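Local coordinates for protein chinitase A (Streptomyces coelicolor, PDB 3EBV) that probably hydrolyses internal links of chitin as a family 18 glycoside hydrolase, the piece described here being its catalytic TIM-barrel domain, at residues Gln131-Leu136 / Leu167-Ile172; Gly9-Phe14 / Phe49-Ala54. All coordinates share one frame; numbering follows the deposited sequence.

Contact 1: Gln131-Leu136 / Leu167-Ile172; sequences QALRAL and LNVKDI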
loop_
_atom_site.group_PDB
_atom_site.type_symbol
_atom_site.label_atom_id
_atom_site.label_comp_id
_atom_site.label_asym_id
_atom_site.label_seq_id
_atom_site.Cartn_x
_atom_site.Cartn_y
_atom_site.Cartn_z
ATOM N N GLN A 131 16.580 3.397 -9.920
ATOM C CA GLN A 131 17.876 3.839 -9.389
ATOM C C GLN A 131 17.726 4.293 -7.934
ATOM O O GLN A 131 18.534 3.909 -7.073
ATOM C CB GLN A 131 18.376 4.982 -10.227
ATOM C CG GLN A 131 19.744 5.550 -9.709
ATOM C CD GLN A 131 20.253 6.702 -10.547
ATOM O OE1 GLN A 131 19.927 6.864 -11.734
ATOM N NE2 GLN A 131 21.116 7.533 -9.911
ATOM N N ALA A 132 16.668 5.071 -7.672
ATOM C CA ALA A 132 16.426 5.592 -6.308
ATOM C C ALA A 132 16.236 4.460 -5.296
ATOM O O ALA A 132 16.787 4.467 -4.187
ATOM C CB ALA A 132 15.233 6.534 -6.294
ATOM N N LEU A 133 15.433 3.471 -5.683
ATOM C CA LEU A 133 15.156 2.375 -4.768
ATOM C C LEU A 133 16.404 1.498 -4.491
ATOM O O LEU A 133 16.565 0.975 -3.381
ATOM C CB LEU A 133 13.961 1.503 -5.258
ATOM C CG LEU A 133 12.619 2.247 -5.174
ATOM C CD1 LEU A 133 11.545 1.359 -5.854
ATOM C CD2 LEU A 133 12.217 2.592 -3.741
ATOM N N ARG A 134 17.244 1.305 -5.518
ATOM C CA ARG A 134 18.499 0.568 -5.270
ATOM C C ARG A 134 19.429 1.352 -4.346
ATOM O O ARG A 134 20.059 0.756 -3.478
ATOM C CB ARG A 134 19.197 0.254 -6.603
ATOM C CG ARG A 134 18.448 -0.811 -7.455
ATOM C CD ARG A 134 18.295 -2.099 -6.742
ATOM N NE ARG A 134 17.646 -3.104 -7.599
ATOM C CZ ARG A 134 17.349 -4.353 -7.229
ATOM N NH1 ARG A 134 17.576 -4.779 -5.981
ATOM N NH2 ARG A 134 16.761 -5.189 -8.103
ATOM N N ALA A 135 19.476 2.666 -4.539
ATOM C CA ALA A 135 20.304 3.511 -3.624
ATOM C C ALA A 135 19.791 3.413 -2.180
ATOM O O ALA A 135 20.553 3.269 -1.212
ATOM C CB ALA A 135 20.311 4.940 -4.104
ATOM N N LEU A 136 18.464 3.461 -2.027
ATOM C CA LEU A 136 17.837 3.357 -0.703
ATOM C C LEU A 136 18.075 1.990 -0.095
ATOM O O LEU A 136 18.428 1.865 1.080
ATOM C CB LEU A 136 16.328 3.620 -0.818
ATOM C CG LEU A 136 15.525 3.581 0.480
ATOM C CD1 LEU A 136 16.063 4.503 1.598
ATOM C CD2 LEU A 136 14.020 3.901 0.194
ATOM N N LEU A 167 8.965 -4.916 -11.220
ATOM C CA LEU A 167 9.739 -6.030 -11.765
ATOM C C LEU A 167 11.255 -5.775 -11.609
ATOM O O LEU A 167 11.988 -6.709 -11.236
ATOM C CB LEU A 167 9.380 -6.255 -13.231
ATOM C CG LEU A 167 7.953 -6.836 -13.428
ATOM C CD1 LEU A 167 7.607 -6.694 -14.912
ATOM C CD2 LEU A 167 7.872 -8.298 -12.915
ATOM N N ASN A 168 11.675 -4.526 -11.845
ATOM C CA ASN A 168 13.126 -4.226 -11.783
ATOM C C ASN A 168 13.640 -4.472 -10.390
ATOM O O ASN A 168 14.801 -4.878 -10.216
ATOM C CB ASN A 168 13.368 -2.769 -12.142
ATOM C CG ASN A 168 13.175 -2.473 -13.624
ATOM O OD1 ASN A 168 13.018 -3.407 -14.453
ATOM N ND2 ASN A 168 13.209 -1.185 -13.983
ATOM N N VAL A 169 12.793 -4.193 -9.386
ATOM C CA VAL A 169 13.214 -4.358 -7.969
ATOM C C VAL A 169 12.563 -5.549 -7.276
ATOM O O VAL A 169 12.443 -5.592 -6.039
ATOM C CB VAL A 169 13.066 -3.035 -7.144
ATOM C CG1 VAL A 169 13.734 -1.871 -7.858
ATOM C CG2 VAL A 169 11.553 -2.705 -6.914
ATOM N N LYS A 170 12.176 -6.566 -8.054
ATOM C CA LYS A 170 11.420 -7.679 -7.496
ATOM C C LYS A 170 12.084 -8.345 -6.298
ATOM O O LYS A 170 11.429 -8.766 -5.348
ATOM C CB LYS A 170 11.146 -8.708 -8.605
ATOM C CG LYS A 170 10.383 -9.907 -8.131
ATOM C CD LYS A 170 10.095 -10.879 -9.259
ATOM C CE LYS A 170 9.141 -11.989 -8.771
ATOM N NZ LYS A 170 9.090 -13.150 -9.762
ATOM N N ASP A 171 13.420 -8.443 -6.344
ATOM C CA ASP A 171 14.140 -9.125 -5.254
ATOM C C ASP A 171 14.167 -8.340 -3.925
ATOM O O ASP A 171 14.547 -8.923 -2.895
ATOM C CB ASP A 171 15.574 -9.379 -5.707
ATOM C CG ASP A 171 16.228 -8.104 -6.181
ATOM O OD1 ASP A 171 15.836 -7.596 -7.251
ATOM O OD2 ASP A 171 17.091 -7.580 -5.491
ATOM N N ILE A 172 13.736 -7.070 -3.930
ATOM C CA ILE A 172 13.666 -6.282 -2.683
ATOM C C ILE A 172 12.242 -5.784 -2.375
ATOM O O ILE A 172 12.025 -5.054 -1.397
ATOM C CB ILE A 172 14.629 -5.062 -2.682
ATOM C CG1 ILE A 172 14.415 -4.153 -3.879
ATOM C CG2 ILE A 172 16.096 -5.564 -2.612
ATOM C CD1 ILE A 172 15.133 -2.781 -3.738
HETATM O O HOH W 1 17.756 -3.146 -10.401
#
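Arg134 and Asp171 meet end-on, the two terminal nitrogens of the guanidinium each taking one carboxylate oxygen. NH2 of Arg134 reaches OD1 of Asp171 at 2.7 Å from the syn side, while NH1 of Arg134 bonds OD2 of Asp171 at 2.9 Å along a nearly straight line (170°). The guanidinium and carboxylate planes are nearly coplanar, which lets both N-H groups point straight at their oxygens. NH2 of Arg134 also gives a more bent bond (134°) to the backbone O of Asn168, 2.9 Å away, on a lone pair in the carbonyl plane but tilted from the guanidinium plane. A water accepts from NE of Arg134 at 2.8 Å, so all three nitrogens have partners, which should hold the group against turning. CA of Val169 lies over one guanidinium face, and CG2 of Ile172 sits 3.8 Å from NH1 of Arg134. Arginine suits this place because a long chain, here bent at chi2 (-59°) and then extended, brings a flat multi-donor group to a carboxylate and a helix-end carbonyl together.

In the TIM barrel these residues join helix 126-140 to the end of helix 161-168, where the chain turns toward strand 175-179. Val169 is the first residue to leave helical geometry, and the arginine binds the carbonyl just before it. Beneath the polar layer, CD1 of Leu133 meets CG2 of Val169 at 4.2 Å. Branched apolar side chains suit this level because Leu133, Val169 and Ile172 all pack on Leu146 of strand 145-148, and Leu133 also touches Ile118 of strand 115-120.

Contact 2: Gly9-Phe14 / Phe49-Ala54; sequences GYWQNF and FNLDSA
The Phe49 ring, with the backbone N of Leu51 over one face, is approached obliquely by the amide of Asn13, whose ND2 lies 3.3 Å from CE1 of Phe49. The ring and amide planes are 40° apart. Leu51 sends CD1 to the edge of the Trp11 indole, in its plane and 3.9 Å from CH2, while the Phe14 ring carries CB of Gln12 over its centre.

Asn13 is the polar link between the segments. With CG anti to the backbone N (chi1 -176°), its amide reaches across to the loop and works at both ends: OD1 of Asn13 accepts from the backbone N of Asp52 at 2.8 Å, and ND2 of Asn13 donates to the backbone O of Asn50 at 2.9 Å. Both bonds are nearly straight (169°), although ND2 comes in above the Asn50 carbonyl plane. Asparagine suits this place because one short side chain supplies both a donor and an acceptor to a loop outside any regular strand. A leucine here would probably leave the Asn50 carbonyl and the Asp52 amide without these partners and let the loop drift from the strand end. Asn13 and Asp52 each centre an inverse gamma turn.

The contact sits at the end of strand 6-12 of the TIM barrel, with Trp11 still in the strand and Asn13 and Phe14 just beyond it; the 49-54 loop leads on toward helix 61-73. Phe49 packs on Val35 of strand 32-40 and Ile80 of strand 77-84 and meets Tyr111, at the end of helix 94-111, edge-to-face; Trp11 touches Ile33 of strand 32-40, and Phe14 touches Trp271 of strand 267-271.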
loop_
_atom_site.group_PDB
_atom_site.type_symbol
_atom_site.label_atom_id
_atom_site.label_comp_id
_atom_site.label_asym_id
_atom_site.label_seq_id
_atom_site.Cartn_x
_atom_site.Cartn_y
_atom_site.Cartn_z
ATOM N N GLY A 9 -2.488 -1.181 6.359
ATOM C CA GLY A 9 -3.438 -0.061 6.534
ATOM C C GLY A 9 -2.747 1.270 6.531
ATOM O O GLY A 9 -1.648 1.388 7.084
ATOM N N TYR A 10 -3.350 2.243 5.858
ATOM C CA TYR A 10 -2.810 3.621 5.864
ATOM C C TYR A 10 -3.291 4.370 7.086
ATOM O O TYR A 10 -4.501 4.450 7.287
ATOM C CB TYR A 10 -3.229 4.368 4.599
ATOM C CG TYR A 10 -2.427 3.915 3.401
ATOM C CD1 TYR A 10 -1.301 4.639 3.002
ATOM C CD2 TYR A 10 -2.761 2.743 2.695
ATOM C CE1 TYR A 10 -0.504 4.222 1.911
ATOM C CE2 TYR A 10 -1.963 2.329 1.610
ATOM C CZ TYR A 10 -0.857 3.065 1.241
ATOM O OH TYR A 10 -0.091 2.623 0.186
ATOM N N TRP A 11 -2.329 4.907 7.861
ATOM C CA TRP A 11 -2.672 5.759 9.033
ATOM C C TRP A 11 -2.455 7.199 8.632
ATOM O O TRP A 11 -1.382 7.554 8.129
ATOM C CB TRP A 11 -1.755 5.370 10.175
ATOM C CG TRP A 11 -1.868 6.266 11.385
ATOM C CD1 TRP A 11 -2.773 6.137 12.387
ATOM C CD2 TRP A 11 -1.060 7.423 11.689
ATOM N NE1 TRP A 11 -2.590 7.158 13.327
ATOM C CE2 TRP A 11 -1.553 7.946 12.921
ATOM C CE3 TRP A 11 -0.009 8.083 11.044
ATOM C CZ2 TRP A 11 -0.982 9.073 13.544
ATOM C CZ3 TRP A 11 0.550 9.229 11.655
ATOM C CH2 TRP A 11 0.054 9.695 12.894
ATOM N N GLN A 12 -3.486 8.037 8.828
ATOM C CA GLN A 12 -3.425 9.444 8.386
ATOM C C GLN A 12 -2.653 10.388 9.300
ATOM O O GLN A 12 -3.025 10.566 10.462
ATOM C CB GLN A 12 -4.813 10.020 8.237
ATOM C CG GLN A 12 -5.684 9.233 7.204
ATOM C CD GLN A 12 -7.171 9.604 7.260
ATOM O OE1 GLN A 12 -7.989 9.000 6.584
ATOM N NE2 GLN A 12 -7.525 10.673 8.026
ATOM N N ASN A 13 -1.638 11.023 8.747
ATOM C CA ASN A 13 -0.952 12.140 9.451
ATOM C C ASN A 13 -1.647 13.456 9.170
ATOM O O ASN A 13 -0.990 14.448 8.853
ATOM C CB ASN A 13 0.520 12.193 8.987
ATOM C CG ASN A 13 1.326 13.256 9.739
ATOM O OD1 ASN A 13 1.167 13.391 10.941
ATOM N ND2 ASN A 13 2.185 13.975 9.026
ATOM N N PHE A 14 -2.973 13.465 9.283
ATOM C CA PHE A 14 -3.765 14.657 8.962
ATOM C C PHE A 14 -5.194 14.347 9.331
ATOM O O PHE A 14 -5.569 13.180 9.482
ATOM C CB PHE A 14 -3.645 15.067 7.477
ATOM C CG PHE A 14 -4.039 13.965 6.503
ATOM C CD1 PHE A 14 -5.358 13.846 6.083
ATOM C CD2 PHE A 14 -3.082 13.082 6.024
ATOM C CE1 PHE A 14 -5.742 12.818 5.214
ATOM C CE2 PHE A 14 -3.455 12.069 5.128
ATOM C CZ PHE A 14 -4.777 11.937 4.734
ATOM N N PHE A 49 9.267 14.356 6.828
ATOM C CA PHE A 49 8.069 14.017 7.558
ATOM C C PHE A 49 7.899 14.978 8.730
ATOM O O PHE A 49 8.854 15.210 9.487
ATOM C CB PHE A 49 8.155 12.593 8.087
ATOM C CG PHE A 49 6.954 12.194 8.916
ATOM C CD1 PHE A 49 5.700 12.041 8.317
ATOM C CD2 PHE A 49 7.070 12.004 10.290
ATOM C CE1 PHE A 49 4.601 11.697 9.079
ATOM C CE2 PHE A 49 5.960 11.657 11.052
ATOM C CZ PHE A 49 4.737 11.492 10.448
ATOM N N ASN A 50 6.688 15.503 8.865
ATOM C CA ASN A 50 6.362 16.421 9.951
ATOM C C ASN A 50 5.079 15.925 10.611
ATOM O O ASN A 50 4.000 16.048 9.996
ATOM C CB ASN A 50 6.150 17.824 9.372
ATOM C CG ASN A 50 7.438 18.424 8.784
ATOM O OD1 ASN A 50 8.462 18.498 9.467
ATOM N ND2 ASN A 50 7.386 18.845 7.525
ATOM N N LEU A 51 5.205 15.359 11.807
ATOM C CA LEU A 51 4.018 14.881 12.523
ATOM C C LEU A 51 3.033 16.027 12.682
ATOM O O LEU A 51 3.420 17.113 13.133
ATOM C CB LEU A 51 4.381 14.284 13.880
ATOM C CG LEU A 51 3.244 13.699 14.729
ATOM C CD1 LEU A 51 2.597 12.450 14.031
ATOM C CD2 LEU A 51 3.722 13.335 16.096
ATOM N N ASP A 52 1.772 15.800 12.311
ATOM C CA ASP A 52 0.718 16.819 12.420
ATOM C C ASP A 52 0.174 16.881 13.856
ATOM O O ASP A 52 -1.007 16.635 14.111
ATOM C CB ASP A 52 -0.397 16.517 11.399
ATOM C CG ASP A 52 -1.475 17.594 11.343
ATOM O OD1 ASP A 52 -1.208 18.749 11.768
ATOM O OD2 ASP A 52 -2.588 17.279 10.864
ATOM N N SER A 53 1.049 17.243 14.791
ATOM C CA SER A 53 0.688 17.327 16.194
ATOM C C SER A 53 -0.593 18.120 16.446
ATOM O O SER A 53 -1.496 17.641 17.137
ATOM C CB SER A 53 1.861 17.948 16.945
ATOM O OG SER A 53 2.920 17.011 16.981
ATOM N N ALA A 54 -0.664 19.316 15.859
ATOM C CA ALA A 54 -1.820 20.209 16.009
ATOM C C ALA A 54 -3.122 19.576 15.504
ATOM O O ALA A 54 -4.126 19.560 16.224
ATOM C CB ALA A 54 -1.561 21.518 15.298
#

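How the contacts relate
From the N terminus, the chain runs along strand 6-12 into the first half of contact 2, continues through strand 32-40 and its short antiparallel partner 47-48, and returns at 49-54, closing a loop of 34 intervening residues without a helix. It then passes through strands 77-84 and 115-120 before helix 126-140 opens contact 1, which closes after 30 intervening residues, at the end of helix 161-168. The two loops follow in series and neither nest nor cross. Contact 2 ties the end of the first barrel strand to the loop before helix 61-73; contact 1 joins two helices of the outer layer. Their centres lie about 26 Å apart and their nearest atoms about 13 Å, so they do not touch.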